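PDB 1O1X: ribose-5-phosphate isomerase RpiB, which probably interconverts ribose 5-phosphate and ribulose 5-phosphate, an aldose-ketose isomerisation. Local coordinates for residues 28-33 and 127-132. Residues are numbered along the deposited sequence; the frame is centred on the assembly and turned at random.
Sequences EKVKNY and LAFWIV
Tyr33 and Phe129 form an offset stack: their planes are inclined by only 1° and their centroids lie 4.2 Å apart. Following Tyr33 outward shows how the overlap is built. CB sits over the face of the Phe129 ring, 3.9 Å from its centroid, a CH-pi contact. With CG anti to the backbone N (chi1 175°), the ring then runs back across Phe129: CG lies above the ring centre, CD1 is 3.7 Å from Phe129 CD2, and CE2 and CZ have passed on to Phe129 CB. That methylene returns a second CH-pi contact, 3.8 Å from the Tyr33 centroid, so each CB lies over the face of the other ring. The hydroxyl at the tip hydrogen-bonds Asp133, one turn beyond Phe129. The helices involved, 24-36 and 125-137, pack side by side against the parallel sheet of strand order 2-1-3-5-4, a Rossmann-like alpha/beta arrangement, and the axes of segments 28-33 and 127-132 cross at -52°. Phe129 CE1 also reaches the backbone of helix 24-36, 3.6 Å from Lys29 O. Deeper in, Val30 divides its methyls: CG1 meets Val132 CG2 at 4.1 Å, while CG2 touches both Ala128 CB and Phe129 CE1. Val132 extends this apolar layer to Leu116 on strand 115-117.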
loop_
_atom_site.group_PDB
_atom_site.type_symbol
_atom_site.label_atom_id
_atom_site.label_comp_id
_atom_site.label_asym_id
_atom_site.label_seq_id
_atom_site.Cartn_x
_atom_site.Cartn_y
_atom_site.Cartn_z
ATOM N N GLU A 28 8.274 4.653 19.533
ATOM C CA GLU A 28 7.825 5.424 20.668
ATOM C C GLU A 28 6.315 5.683 20.660
ATOM O O GLU A 28 5.649 5.543 21.692
ATOM C CB GLU A 28 8.596 6.746 20.714
ATOM C CG GLU A 28 10.088 6.574 21.041
ATOM C CD GLU A 28 10.303 6.085 22.470
ATOM O OE1 GLU A 28 9.987 6.853 23.399
ATOM O OE2 GLU A 28 10.746 4.921 22.661
ATOM N N LYS A 29 5.768 6.057 19.500
ATOM C CA LYS A 29 4.336 6.283 19.381
ATOM C C LYS A 29 3.529 5.005 19.611
ATOM O O LYS A 29 2.539 5.022 20.300
ATOM C CB LYS A 29 4.028 6.889 18.021
ATOM C CG LYS A 29 4.538 8.320 17.906
ATOM C CD LYS A 29 4.335 8.865 16.529
ATOM C CE LYS A 29 4.626 10.370 16.516
ATOM N NZ LYS A 29 4.779 10.839 15.106
ATOM N N VAL A 30 3.990 3.900 19.081
ATOM C CA VAL A 30 3.330 2.606 19.258
ATOM C C VAL A 30 3.391 2.152 20.713
ATOM O O VAL A 30 2.407 1.691 21.291
ATOM C CB VAL A 30 3.906 1.551 18.304
ATOM C CG1 VAL A 30 3.442 0.170 18.678
ATOM C CG2 VAL A 30 3.476 1.871 16.845
ATOM N N LYS A 31 4.556 2.286 21.315
ATOM C CA LYS A 31 4.716 2.012 22.736
ATOM C C LYS A 31 3.757 2.811 23.582
ATOM O O LYS A 31 3.063 2.240 24.406
ATOM C CB LYS A 31 6.122 2.293 23.179
ATOM C CG LYS A 31 6.329 2.114 24.670
ATOM C CD LYS A 31 7.771 2.241 25.037
ATOM C CE LYS A 31 8.239 3.643 25.053
ATOM N NZ LYS A 31 9.526 3.564 25.786
ATOM N N ASN A 32 3.695 4.117 23.356
ATOM C CA ASN A 32 2.812 4.976 24.137
ATOM C C ASN A 32 1.342 4.688 23.907
ATOM O O ASN A 32 0.546 4.791 24.804
ATOM C CB ASN A 32 3.139 6.418 23.852
ATOM C CG ASN A 32 4.509 6.817 24.383
ATOM O OD1 ASN A 32 5.066 6.157 25.258
ATOM N ND2 ASN A 32 5.073 7.887 23.821
ATOM N N TYR A 33 0.994 4.290 22.706
ATOM C CA TYR A 33 -0.366 3.881 22.376
ATOM C C TYR A 33 -0.762 2.668 23.199
ATOM O O TYR A 33 -1.832 2.650 23.830
ATOM C CB TYR A 33 -0.500 3.610 20.876
ATOM C CG TYR A 33 -1.846 3.062 20.443
ATOM C CD1 TYR A 33 -2.973 3.872 20.442
ATOM C CD2 TYR A 33 -1.983 1.736 20.018
ATOM C CE1 TYR A 33 -4.210 3.383 20.036
ATOM C CE2 TYR A 33 -3.229 1.227 19.611
ATOM C CZ TYR A 33 -4.325 2.068 19.622
ATOM O OH TYR A 33 -5.553 1.635 19.233
ATOM N N LEU A 127 -2.328 4.525 11.128
ATOM C CA LEU A 127 -2.393 3.233 10.435
ATOM C C LEU A 127 -1.689 2.130 11.210
ATOM O O LEU A 127 -2.196 0.994 11.297
ATOM C CB LEU A 127 -1.837 3.339 9.024
ATOM C CG LEU A 127 -1.801 2.066 8.172
ATOM C CD1 LEU A 127 -3.204 1.540 8.007
ATOM C CD2 LEU A 127 -1.186 2.334 6.796
ATOM N N ALA A 128 -0.497 2.426 11.723
ATOM C CA ALA A 128 0.249 1.488 12.587
ATOM C C ALA A 128 -0.602 1.033 13.773
ATOM O O ALA A 128 -0.607 -0.123 14.115
ATOM C CB ALA A 128 1.527 2.155 13.108
ATOM N N PHE A 129 -1.298 1.955 14.417
ATOM C CA PHE A 129 -2.164 1.616 15.553
ATOM C C PHE A 129 -3.285 0.631 15.158
ATOM O O PHE A 129 -3.560 -0.321 15.907
ATOM C CB PHE A 129 -2.806 2.867 16.208
ATOM C CG PHE A 129 -1.821 3.900 16.751
ATOM C CD1 PHE A 129 -0.467 3.608 17.002
ATOM C CD2 PHE A 129 -2.280 5.190 17.015
ATOM C CE1 PHE A 129 0.387 4.591 17.465
ATOM C CE2 PHE A 129 -1.419 6.179 17.502
ATOM C CZ PHE A 129 -0.111 5.888 17.724
ATOM N N TRP A 130 -3.915 0.847 13.996
ATOM C CA TRP A 130 -4.911 -0.078 13.497
ATOM C C TRP A 130 -4.326 -1.453 13.214
ATOM O O TRP A 130 -4.990 -2.475 13.470
ATOM C CB TRP A 130 -5.592 0.383 12.201
ATOM C CG TRP A 130 -6.247 1.708 12.260
ATOM C CD1 TRP A 130 -6.665 2.388 13.359
ATOM C CD2 TRP A 130 -6.549 2.537 11.125
ATOM N NE1 TRP A 130 -7.158 3.617 12.973
ATOM C CE2 TRP A 130 -7.084 3.733 11.611
ATOM C CE3 TRP A 130 -6.349 2.403 9.755
ATOM C CZ2 TRP A 130 -7.461 4.787 10.766
ATOM C CZ3 TRP A 130 -6.741 3.431 8.910
ATOM C CH2 TRP A 130 -7.277 4.611 9.421
ATOM N N ILE A 131 -3.111 -1.487 12.672
ATOM C CA ILE A 131 -2.436 -2.757 12.383
ATOM C C ILE A 131 -2.158 -3.494 13.690
ATOM O O ILE A 131 -2.427 -4.707 13.804
ATOM C CB ILE A 131 -1.137 -2.544 11.548
ATOM C CG1 ILE A 131 -1.470 -1.978 10.153
ATOM C CG2 ILE A 131 -0.329 -3.823 11.394
ATOM C CD1 ILE A 131 -0.257 -1.429 9.423
ATOM N N VAL A 132 -1.659 -2.768 14.675
ATOM C CA VAL A 132 -1.365 -3.324 16.002
ATOM C C VAL A 132 -2.634 -3.887 16.658
ATOM O O VAL A 132 -2.610 -5.000 17.175
ATOM C CB VAL A 132 -0.696 -2.268 16.919
ATOM C CG1 VAL A 132 -0.682 -2.722 18.389
ATOM C CG2 VAL A 132 0.715 -1.946 16.452
#